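Local coordinates for hypothetical protein PH0495 (Pyrococcus horikoshii, PDB 1X3L) that catalyses the ATP-dependent phosphorylation of D-glycerate to 2-phosphoglycerate, and also accepts other nucleotides or pyrophosphate as phosphate donor, at residues I166-K171 with D213-E218; I193-V198 with E203-G208; I229-K232 with V237-H240; I241-G244 with E248-E251. All blocks are in the same frame, centred on the assembly; numbering follows the deposited sequence.

Interaction 1: I166-K171 with D213-E218; sequences INTVRK and DPTTFE
The end of helix 163-171 packs against the turn that leads into helix 217-226, with Thr168 facing Thr215 and Lys171 facing Asp213. The two threonines meet at an angle through their branches. Thr168 CG2 lies 3.4 Å from Thr215 CB, which is tight for two carbons. The methyl CG2 of Thr215 is turned to the hydroxyl of Thr168. That hydroxyl is engaged elsewhere, since Thr168 OG1 is hydrogen-bonded to His164 O within its own helix. Lys171 passes Asp213 with its carbon chain. Its CD lies 3.8 Å from Asp213 CG, and the extended chain carries the amine past the carboxylate. Lys171 NZ stays 4.4 Å from Asp213 OD1, beyond a salt bridge, and bonds instead to Glu203 O.

The carboxylate serves the turn itself. Asp213 OD1 accepts two bonds from Thr215. Thr215 OG1 comes at 2.6 Å on the syn lone pair of Asp213 OD1. The backbone Thr215 N comes at 3.0 Å to Asp213 OD1 from above the carboxylate plane. With chi1 at 67°, Thr215 OG1 lies between the backbone N and the carbonyl carbon and reaches Asp213; the turn of the backbone brings Thr215 N to the same oxygen. Asp213 OD2 is hydrogen-bonded to Thr252 OG1. Thr216 follows at the N-cap. The arrangement is an Asx turn placed just before a helix start.

Interaction 2: I193-V198 with E203-G208; sequences IISDVV and EAIASG. With SO4 (sulfate ion), chain B.
Ile205 is the residue through which segment 203-208 meets the end of strand 188-194. Along the segment, Glu203 comes first and turns its carbonyl to Lys171 NZ. Ala204 follows; its carbonyl merely lies near the sulfate and is not a ligand. Ile205 then carries the contact. Its CD1 reaches Ser195, 3.5 Å from Ser195 CB, a close fit. The branch CG1 slides past Val197, with Ile205 CG1 3.9 Å from Val197 CG2. On the other flank, Ile205 CD1 lies 4.0 Å from Ile193 CG2. Ser195 holds its OG anti to the backbone N (chi1 176°). There Ser195 OG accepts from Val197 N at 3.2 Å, with an N-H...O angle of 160°, which makes an ST turn. Ser195 OG is also hydrogen-bonded to Asp200 OD1.

Ala206 N comes next and donates to sulfate O1 at 2.7 Å. Gly132 N and Ser134 N bind the same ion. Ser207 OG is taken by Ser134 and Arg170. Gly208 N closes the turn on Ile205 O at 2.9 Å.

The chemistry is divided: an apolar side chain meets the strand end, while the backbone amide beside it holds an anion. Such an amide-lined site is consistent with a place for a phosphate group, though the sulfate probably comes from the crystallisation liquor.

Interaction 3: I229-K232 with V237-H240; sequences IWEK and VRLH. With EDO (1,2-ethanediol), chain F.
Arg238 NH1 joins two backbone carbonyls, Trp230 O and Val233 O, at the turn before helix 235-246. The bond from Arg238 NH1 to Trp230 O is 2.9 Å long, with an N-H...O angle of 148°. The donor lies in the carbonyl plane, on a lone pair of the oxygen, while the oxygen is tilted somewhat from the guanidinium plane. The arginine therefore ties its own helix to the preceding loop.

Its aliphatic part does a second job. Arg238 CG lies over one face of the Trp230 indole, 3.5 Å from the centroid of the six-membered ring, a CH-pi contact. Arg238 CD comes 3.5 Å from Trp230 CE2. A bend at chi3 (-59°) then turns the guanidinium up from the face, with CZ still above the five-membered ring but far from it, and the two planes stand 76° apart. The charge adds little to the ring contact, since any cation-pi attraction here is long and weak.

Glu231 approaches from over one face of the guanidinium. Glu231 OE2 is 3.9 Å from Arg238 NE, a long salt bridge in which no N-H points at the oxygen. The attraction is one of charges only. Glu231 OE1 takes a weak bond from O2 of an ethanediol, probably from the crystallisation liquor, at 3.4 Å. That oxygen lies at the indole edge, in the ring plane, and the molecule is also bonded to Lys221 NZ.

Trp230 touches Lys221, Leu224 and Glu225 of helix 217-226. It also reaches Ile241 and Glu242 of helix 235-246, and so lies between these two successive helices at the surface.

Interaction 4: I241-G244 with E248-E251; sequences IERG and EVEE
Arg243 and Glu248 pair across the end of helix 235-246, and Val249 packs beside them. Arg243 is bent at chi3 (65°), which folds its head toward the chain that leaves the helix. Arg243 NE donates to Glu248 OE1 at 3.0 Å, with a nearly straight N-H...O angle of 166°. The oxygen lies in the guanidinium plane, at its edge, and is met on the anti side of the carboxylate. Glu248 runs extended beyond CG, its chain crossing the arginine at about a right angle. The other oxygen, Glu248 OE2, forms a salt bridge with Arg246, so the carboxylate links two arginines.

The backbone closes the helix here. Glu248 N donates to Arg243 O at 2.9 Å, five residues back, like the 6-to-1 bond of a Schellman motif at a helix C terminus.

Val249 uses both methyls. CG1 is anti to its carbonyl carbon (chi1 -64°) and lies over the centre of the guanidinium face, with Val249 CG1 3.9 Å from Arg243 CZ. Val249 CG2 presses on the glycine, 3.3 Å from Gly244 CA. One water donates to Gly244 O at 2.7 Å and to Val249 O at 3.1 Å.

Overall arrangement
Interactions 1, 3 and 4 lie on one side of the chain's centre, their centres 12 to 14 Å apart. Phe217 of interaction 1 joins them: its CD2 is 3.5 Å from Gly244 CA of interaction 4, and its CE1 3.9 Å from His240 NE2 of interaction 3. Interactions 3 and 4 share helix 235-246. Interaction 2 lies inward, and its centre is about 27 Å from that of interaction 3. It touches interaction 1, where Lys171 NZ meets Glu203 O at 2.9 Å. Interaction 2 holds the sulfate. Its Ile194 side chain is about 9 Å from that of Lys58, a probable substrate-binding residue. The other three lie away from that site.

Interaction 1: I166-K171 with D213-E218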
loop_
_atom_site.group_PDB
_atom_site.type_symbol
_atom_site.label_atom_id
_atom_site.label_comp_id
_atom_site.label_asym_id
_atom_site.label_seq_id
_atom_site.Cartn_x
_atom_site.Cartn_y
_atom_site.Cartn_z
ATOM N N ILE A 166 10.761 2.864 16.443
ATOM C CA ILE A 166 9.655 3.717 16.855
ATOM C C ILE A 166 8.389 2.878 16.909
ATOM O O ILE A 166 7.523 3.098 17.757
ATOM C CB ILE A 166 9.460 4.889 15.864
ATOM C CG1 ILE A 166 10.648 5.850 15.971
ATOM C CG2 ILE A 166 8.147 5.610 16.142
ATOM C CD1 ILE A 166 10.593 7.019 15.006
ATOM N N ASN A 167 8.293 1.916 15.995
ATOM C CA ASN A 167 7.149 1.014 15.932
ATOM C C ASN A 167 7.182 0.094 17.147
ATOM O O ASN A 167 6.143 -0.285 17.679
ATOM C CB ASN A 167 7.209 0.163 14.662
ATOM C CG ASN A 167 7.075 0.987 13.398
ATOM O OD1 ASN A 167 6.936 2.210 13.456
ATOM N ND2 ASN A 167 7.119 0.323 12.247
ATOM N N THR A 168 8.385 -0.270 17.572
ATOM C CA THR A 168 8.556 -1.141 18.729
ATOM C C THR A 168 8.026 -0.459 19.982
ATOM O O THR A 168 7.300 -1.065 20.774
ATOM C CB THR A 168 10.034 -1.491 18.944
ATOM O OG1 THR A 168 10.481 -2.325 17.869
ATOM C CG2 THR A 168 10.229 -2.217 20.271
ATOM N N VAL A 169 8.395 0.805 20.157
ATOM C CA VAL A 169 7.943 1.559 21.310
ATOM C C VAL A 169 6.439 1.785 21.228
ATOM O O VAL A 169 5.726 1.523 22.190
ATOM C CB VAL A 169 8.668 2.921 21.416
ATOM C CG1 VAL A 169 8.109 3.720 22.583
ATOM C CG2 VAL A 169 10.161 2.703 21.610
ATOM N N ARG A 170 5.953 2.247 20.075
ATOM C CA ARG A 170 4.522 2.508 19.908
ATOM C C ARG A 170 3.668 1.254 20.089
ATOM O O ARG A 170 2.588 1.311 20.689
ATOM C CB ARG A 170 4.234 3.142 18.539
ATOM C CG ARG A 170 4.818 4.548 18.359
ATOM C CD ARG A 170 4.334 5.240 17.072
ATOM N NE ARG A 170 4.612 4.453 15.871
ATOM C CZ ARG A 170 3.784 3.547 15.355
ATOM N NH1 ARG A 170 2.609 3.310 15.926
ATOM N NH2 ARG A 170 4.138 2.863 14.276
ATOM N N LYS A 171 4.144 0.123 19.576
ATOM C CA LYS A 171 3.399 -1.124 19.717
ATOM C C LYS A 171 3.256 -1.529 21.185
ATOM O O LYS A 171 2.278 -2.182 21.559
ATOM C CB LYS A 171 4.079 -2.255 18.937
ATOM C CG LYS A 171 3.937 -2.135 17.420
ATOM C CD LYS A 171 4.577 -3.311 16.688
ATOM C CE LYS A 171 4.351 -3.185 15.184
ATOM N NZ LYS A 171 4.741 -4.413 14.441
ATOM N N ASP A 213 4.402 -9.662 16.780
ATOM C CA ASP A 213 5.369 -8.606 17.045
ATOM C C ASP A 213 6.449 -9.213 17.936
ATOM O O ASP A 213 6.246 -9.407 19.136
ATOM C CB ASP A 213 4.727 -7.417 17.760
ATOM C CG ASP A 213 5.763 -6.473 18.352
ATOM O OD1 ASP A 213 6.873 -6.377 17.782
ATOM O OD2 ASP A 213 5.476 -5.820 19.380
ATOM N N PRO A 214 7.611 -9.534 17.349
ATOM C CA PRO A 214 8.726 -10.126 18.091
ATOM C C PRO A 214 9.394 -9.205 19.111
ATOM O O PRO A 214 10.047 -9.686 20.032
ATOM C CB PRO A 214 9.683 -10.560 16.979
ATOM C CG PRO A 214 9.460 -9.515 15.939
ATOM C CD PRO A 214 7.947 -9.389 15.922
ATOM N N THR A 215 9.241 -7.892 18.959
ATOM C CA THR A 215 9.863 -6.969 19.906
ATOM C C THR A 215 9.247 -7.110 21.301
ATOM O O THR A 215 8.119 -7.590 21.455
ATOM C CB THR A 215 9.753 -5.502 19.437
ATOM O OG1 THR A 215 8.384 -5.086 19.452
ATOM C CG2 THR A 215 10.313 -5.363 18.028
ATOM N N THR A 216 9.992 -6.683 22.314
ATOM C CA THR A 216 9.548 -6.800 23.694
ATOM C C THR A 216 9.591 -5.480 24.446
ATOM O O THR A 216 10.039 -4.464 23.914
ATOM C CB THR A 216 10.447 -7.780 24.451
ATOM O OG1 THR A 216 11.789 -7.280 24.440
ATOM C CG2 THR A 216 10.427 -9.149 23.789
ATOM N N PHE A 217 9.122 -5.509 25.692
ATOM C CA PHE A 217 9.136 -4.325 26.544
ATOM C C PHE A 217 10.592 -3.946 26.776
ATOM O O PHE A 217 10.939 -2.770 26.852
ATOM C CB PHE A 217 8.461 -4.621 27.889
ATOM C CG PHE A 217 6.959 -4.632 27.827
ATOM C CD1 PHE A 217 6.254 -3.462 27.582
ATOM C CD2 PHE A 217 6.249 -5.814 28.009
ATOM C CE1 PHE A 217 4.863 -3.465 27.517
ATOM C CE2 PHE A 217 4.859 -5.828 27.947
ATOM C CZ PHE A 217 4.163 -4.651 27.700
ATOM N N GLU A 218 11.444 -4.957 26.884
ATOM C CA GLU A 218 12.865 -4.732 27.099
ATOM C C GLU A 218 13.456 -4.002 25.892
ATOM O O GLU A 218 14.278 -3.097 26.048
ATOM C CB GLU A 218 13.568 -6.069 27.323
ATOM C CG GLU A 218 15.021 -5.960 27.742
ATOM C CD GLU A 218 15.533 -7.254 28.350
ATOM O OE1 GLU A 218 14.968 -7.683 29.383
ATOM O OE2 GLU A 218 16.490 -7.842 27.799
#

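Interaction 2: I193-V198 with E203-G208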
loop_
_atom_site.group_PDB
_atom_site.type_symbol
_atom_site.label_atom_id
_atom_site.label_comp_id
_atom_site.label_asym_id
_atom_site.label_seq_id
_atom_site.Cartn_x
_atom_site.Cartn_y
_atom_site.Cartn_z
ATOM N N ILE A 193 -6.027 -7.269 4.177
ATOM C CA ILE A 193 -5.107 -6.139 4.175
ATOM C C ILE A 193 -4.713 -5.638 2.784
ATOM O O ILE A 193 -4.565 -6.417 1.845
ATOM C CB ILE A 193 -3.814 -6.520 4.932
ATOM C CG1 ILE A 193 -4.176 -7.105 6.299
ATOM C CG2 ILE A 193 -2.915 -5.300 5.096
ATOM C CD1 ILE A 193 -3.011 -7.764 7.024
ATOM N N ILE A 194 -4.553 -4.324 2.672
ATOM C CA ILE A 194 -4.126 -3.691 1.431
ATOM C C ILE A 194 -2.781 -3.074 1.778
ATOM O O ILE A 194 -2.665 -2.360 2.770
ATOM C CB ILE A 194 -5.099 -2.587 0.974
ATOM C CG1 ILE A 194 -6.418 -3.223 0.525
ATOM C CG2 ILE A 194 -4.472 -1.782 -0.184
ATOM C CD1 ILE A 194 -7.462 -2.222 0.074
ATOM N N SER A 195 -1.767 -3.352 0.968
ATOM C CA SER A 195 -0.429 -2.858 1.247
ATOM C C SER A 195 0.119 -1.764 0.347
ATOM O O SER A 195 0.188 -1.931 -0.867
ATOM C CB SER A 195 0.559 -4.018 1.227
ATOM O OG SER A 195 1.872 -3.534 1.417
ATOM N N ASP A 196 0.529 -0.657 0.962
ATOM C CA ASP A 196 1.131 0.449 0.228
ATOM C C ASP A 196 2.607 0.494 0.618
ATOM O O ASP A 196 3.275 1.522 0.486
ATOM C CB ASP A 196 0.440 1.778 0.571
ATOM C CG ASP A 196 0.549 2.141 2.045
ATOM O OD1 ASP A 196 1.061 1.318 2.835
ATOM O OD2 ASP A 196 0.112 3.255 2.414
ATOM N N VAL A 197 3.107 -0.642 1.096
ATOM C CA VAL A 197 4.498 -0.768 1.517
ATOM C C VAL A 197 5.284 -1.681 0.569
ATOM O O VAL A 197 4.904 -2.833 0.357
ATOM C CB VAL A 197 4.596 -1.366 2.947
ATOM C CG1 VAL A 197 6.059 -1.523 3.357
ATOM C CG2 VAL A 197 3.857 -0.478 3.934
ATOM N N VAL A 198 6.374 -1.167 0.010
ATOM C CA VAL A 198 7.203 -1.957 -0.892
ATOM C C VAL A 198 7.730 -3.163 -0.114
ATOM O O VAL A 198 8.377 -3.002 0.922
ATOM C CB VAL A 198 8.400 -1.134 -1.429
ATOM C CG1 VAL A 198 9.324 -2.029 -2.258
ATOM C CG2 VAL A 198 7.894 0.021 -2.289
ATOM N N GLU A 203 3.991 -6.226 9.406
ATOM C CA GLU A 203 4.293 -5.672 10.724
ATOM C C GLU A 203 4.195 -4.157 10.764
ATOM O O GLU A 203 3.882 -3.577 11.804
ATOM C CB GLU A 203 5.700 -6.087 11.173
ATOM C CG GLU A 203 5.774 -7.461 11.807
ATOM C CD GLU A 203 7.186 -7.837 12.238
ATOM O OE1 GLU A 203 7.921 -6.950 12.728
ATOM O OE2 GLU A 203 7.558 -9.022 12.101
ATOM N N ALA A 204 4.451 -3.523 9.626
ATOM C CA ALA A 204 4.430 -2.071 9.522
ATOM C C ALA A 204 3.064 -1.466 9.229
ATOM O O ALA A 204 2.744 -0.386 9.734
ATOM C CB ALA A 204 5.429 -1.621 8.449
ATOM N N ILE A 205 2.261 -2.148 8.417
ATOM C CA ILE A 205 0.940 -1.638 8.051
ATOM C C ILE A 205 0.007 -1.460 9.254
ATOM O O ILE A 205 -0.376 -2.430 9.910
ATOM C CB ILE A 205 0.270 -2.551 7.000
ATOM C CG1 ILE A 205 1.161 -2.637 5.753
ATOM C CG2 ILE A 205 -1.097 -2.001 6.631
ATOM C CD1 ILE A 205 0.621 -3.545 4.667
ATOM N N ALA A 206 -0.345 -0.204 9.530
ATOM C CA ALA A 206 -1.216 0.155 10.648
ATOM C C ALA A 206 -0.613 -0.311 11.970
ATOM O O ALA A 206 -1.299 -0.377 12.989
ATOM C CB ALA A 206 -2.605 -0.458 10.462
ATOM N N SER A 207 0.678 -0.628 11.940
ATOM C CA SER A 207 1.401 -1.097 13.117
ATOM C C SER A 207 1.043 -2.530 13.504
ATOM O O SER A 207 1.075 -2.895 14.677
ATOM C CB SER A 207 1.166 -0.149 14.295
ATOM O OG SER A 207 1.771 1.109 14.043
ATOM N N GLY A 208 0.705 -3.327 12.492
ATOM C CA GLY A 208 0.374 -4.731 12.680
ATOM C C GLY A 208 -0.499 -5.114 13.856
ATOM O O GLY A 208 -0.057 -5.854 14.737
HETATM S S SO4 B . 0.219 3.391 8.410
HETATM O O1 SO4 B . 0.818 2.148 8.922
HETATM O O2 SO4 B . 1.278 4.407 8.283
HETATM O O3 SO4 B . -0.826 3.875 9.331
HETATM O O4 SO4 B . -0.387 3.143 7.090
#

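Interaction 3: I229-K232 with V237-H240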
loop_
_atom_site.group_PDB
_atom_site.type_symbol
_atom_site.label_atom_id
_atom_site.label_comp_id
_atom_site.label_asym_id
_atom_site.label_seq_id
_atom_site.Cartn_x
_atom_site.Cartn_y
_atom_site.Cartn_z
ATOM N N ILE A 229 15.950 9.447 25.880
ATOM C CA ILE A 229 14.637 10.065 26.019
ATOM C C ILE A 229 13.808 9.286 27.033
ATOM O O ILE A 229 12.651 9.617 27.290
ATOM C CB ILE A 229 13.872 10.112 24.677
ATOM C CG1 ILE A 229 13.814 8.718 24.057
ATOM C CG2 ILE A 229 14.534 11.109 23.735
ATOM C CD1 ILE A 229 13.004 8.661 22.781
ATOM N N TRP A 230 14.416 8.252 27.608
ATOM C CA TRP A 230 13.751 7.413 28.600
ATOM C C TRP A 230 13.237 8.253 29.765
ATOM O O TRP A 230 12.141 8.018 30.274
ATOM C CB TRP A 230 14.718 6.341 29.114
ATOM C CG TRP A 230 14.196 5.539 30.277
ATOM C CD1 TRP A 230 14.663 5.558 31.560
ATOM C CD2 TRP A 230 13.102 4.613 30.263
ATOM N NE1 TRP A 230 13.929 4.703 32.347
ATOM C CE2 TRP A 230 12.964 4.109 31.576
ATOM C CE3 TRP A 230 12.223 4.158 29.269
ATOM C CZ2 TRP A 230 11.982 3.172 31.923
ATOM C CZ3 TRP A 230 11.246 3.226 29.615
ATOM C CH2 TRP A 230 11.135 2.745 30.932
ATOM N N GLU A 231 14.031 9.234 30.180
ATOM C CA GLU A 231 13.646 10.106 31.283
ATOM C C GLU A 231 12.823 11.287 30.775
ATOM O O GLU A 231 12.157 11.970 31.553
ATOM C CB GLU A 231 14.889 10.627 32.013
ATOM C CG GLU A 231 15.747 9.547 32.662
ATOM C CD GLU A 231 15.052 8.855 33.825
ATOM O OE1 GLU A 231 15.638 7.904 34.388
ATOM O OE2 GLU A 231 13.924 9.259 34.178
ATOM N N LYS A 232 12.866 11.518 29.468
ATOM C CA LYS A 232 12.131 12.627 28.874
ATOM C C LYS A 232 10.672 12.303 28.568
ATOM O O LYS A 232 9.827 13.197 28.546
ATOM C CB LYS A 232 12.835 13.104 27.601
ATOM C CG LYS A 232 14.219 13.704 27.838
ATOM C CD LYS A 232 14.807 14.251 26.539
ATOM C CE LYS A 232 16.146 14.944 26.762
ATOM N NZ LYS A 232 17.211 14.007 27.221
ATOM N N VAL A 237 4.407 6.560 30.514
ATOM C CA VAL A 237 5.032 5.671 29.542
ATOM C C VAL A 237 6.059 4.785 30.240
ATOM O O VAL A 237 6.077 3.570 30.033
ATOM C CB VAL A 237 5.711 6.460 28.398
ATOM C CG1 VAL A 237 6.530 5.521 27.519
ATOM C CG2 VAL A 237 4.653 7.148 27.552
ATOM N N ARG A 238 6.911 5.382 31.070
ATOM C CA ARG A 238 7.901 4.592 31.788
ATOM C C ARG A 238 7.198 3.586 32.691
ATOM O O ARG A 238 7.609 2.428 32.785
ATOM C CB ARG A 238 8.808 5.479 32.647
ATOM C CG ARG A 238 9.991 6.087 31.913
ATOM C CD ARG A 238 11.001 6.653 32.906
ATOM N NE ARG A 238 10.402 7.676 33.760
ATOM C CZ ARG A 238 10.009 8.871 33.330
ATOM N NH1 ARG A 238 10.156 9.201 32.052
ATOM N NH2 ARG A 238 9.456 9.731 34.175
ATOM N N LEU A 239 6.128 4.027 33.346
ATOM C CA LEU A 239 5.396 3.150 34.254
ATOM C C LEU A 239 4.773 1.950 33.548
ATOM O O LEU A 239 4.862 0.827 34.034
ATOM C CB LEU A 239 4.306 3.928 34.998
ATOM C CG LEU A 239 3.491 3.102 36.002
ATOM C CD1 LEU A 239 4.415 2.548 37.083
ATOM C CD2 LEU A 239 2.401 3.972 36.625
ATOM N N HIS A 240 4.137 2.181 32.406
ATOM C CA HIS A 240 3.522 1.071 31.694
ATOM C C HIS A 240 4.570 0.073 31.233
ATOM O O HIS A 240 4.349 -1.136 31.278
ATOM C CB HIS A 240 2.737 1.547 30.475
ATOM C CG HIS A 240 2.184 0.419 29.665
ATOM N ND1 HIS A 240 1.188 -0.410 30.135
ATOM C CD2 HIS A 240 2.538 -0.067 28.452
ATOM C CE1 HIS A 240 0.954 -1.361 29.247
ATOM N NE2 HIS A 240 1.760 -1.174 28.217
HETATM C C1 EDO F . 16.230 3.146 34.691
HETATM O O1 EDO F . 16.302 1.740 34.413
HETATM C C2 EDO F . 14.931 3.466 35.430
HETATM O O2 EDO F . 14.859 4.867 35.714
#

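Interaction 4: I241-G244 with E248-E251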
loop_
_atom_site.group_PDB
_atom_site.type_symbol
_atom_site.label_atom_id
_atom_site.label_comp_id
_atom_site.label_asym_id
_atom_site.label_seq_id
_atom_site.Cartn_x
_atom_site.Cartn_y
_atom_site.Cartn_z
ATOM N N ILE A 241 5.711 0.585 30.785
ATOM C CA ILE A 241 6.783 -0.276 30.314
ATOM C C ILE A 241 7.426 -1.046 31.466
ATOM O O ILE A 241 7.757 -2.221 31.312
ATOM C CB ILE A 241 7.843 0.543 29.532
ATOM C CG1 ILE A 241 7.243 0.974 28.186
ATOM C CG2 ILE A 241 9.112 -0.284 29.325
ATOM C CD1 ILE A 241 8.114 1.906 27.371
ATOM N N GLU A 242 7.602 -0.392 32.613
ATOM C CA GLU A 242 8.174 -1.064 33.778
ATOM C C GLU A 242 7.221 -2.180 34.205
ATOM O O GLU A 242 7.654 -3.267 34.600
ATOM C CB GLU A 242 8.366 -0.079 34.935
ATOM C CG GLU A 242 9.553 0.866 34.766
ATOM C CD GLU A 242 10.873 0.121 34.676
ATOM O OE1 GLU A 242 11.091 -0.801 35.490
ATOM O OE2 GLU A 242 11.697 0.458 33.803
ATOM N N ARG A 243 5.921 -1.909 34.129
ATOM C CA ARG A 243 4.925 -2.910 34.489
ATOM C C ARG A 243 5.056 -4.094 33.533
ATOM O O ARG A 243 4.926 -5.247 33.939
ATOM C CB ARG A 243 3.511 -2.335 34.400
ATOM C CG ARG A 243 3.187 -1.262 35.432
ATOM C CD ARG A 243 1.686 -1.031 35.487
ATOM N NE ARG A 243 0.998 -2.230 35.964
ATOM C CZ ARG A 243 -0.292 -2.490 35.766
ATOM N NH1 ARG A 243 -1.052 -1.636 35.093
ATOM N NH2 ARG A 243 -0.817 -3.615 36.233
ATOM N N GLY A 244 5.312 -3.798 32.259
ATOM C CA GLY A 244 5.475 -4.852 31.271
ATOM C C GLY A 244 6.707 -5.682 31.583
ATOM O O GLY A 244 6.709 -6.903 31.423
ATOM N N GLU A 248 3.379 -7.586 34.594
ATOM C CA GLU A 248 2.058 -7.199 35.086
ATOM C C GLU A 248 1.069 -6.940 33.948
ATOM O O GLU A 248 -0.146 -6.988 34.146
ATOM C CB GLU A 248 2.177 -5.956 35.966
ATOM C CG GLU A 248 2.890 -6.214 37.285
ATOM C CD GLU A 248 3.234 -4.936 38.020
ATOM O OE1 GLU A 248 2.473 -3.954 37.879
ATOM O OE2 GLU A 248 4.255 -4.920 38.747
ATOM N N VAL A 249 1.589 -6.654 32.761
ATOM C CA VAL A 249 0.736 -6.416 31.603
ATOM C C VAL A 249 1.187 -7.335 30.473
ATOM O O VAL A 249 2.368 -7.668 30.367
ATOM C CB VAL A 249 0.790 -4.936 31.144
ATOM C CG1 VAL A 249 0.222 -4.041 32.233
ATOM C CG2 VAL A 249 2.215 -4.534 30.822
ATOM N N GLU A 250 0.246 -7.749 29.632
ATOM C CA GLU A 250 0.565 -8.659 28.546
ATOM C C GLU A 250 1.482 -8.068 27.490
ATOM O O GLU A 250 1.464 -6.870 27.209
ATOM C CB GLU A 250 -0.721 -9.180 27.900
ATOM C CG GLU A 250 -1.627 -9.920 28.885
ATOM C CD GLU A 250 -2.876 -10.493 28.232
ATOM O OE1 GLU A 250 -3.229 -10.048 27.114
ATOM O OE2 GLU A 250 -3.512 -11.381 28.846
ATOM N N GLU A 251 2.298 -8.941 26.919
ATOM C CA GLU A 251 3.248 -8.580 25.881
ATOM C C GLU A 251 2.476 -8.489 24.558
ATOM O O GLU A 251 1.303 -8.869 24.498
ATOM C CB GLU A 251 4.329 -9.668 25.821
ATOM C CG GLU A 251 5.389 -9.482 24.766
ATOM C CD GLU A 251 6.203 -8.222 24.958
ATOM O OE1 GLU A 251 7.079 -8.183 25.856
ATOM O OE2 GLU A 251 5.956 -7.267 24.199
HETATM O O HOH W 1 5.277 -8.844 30.169
#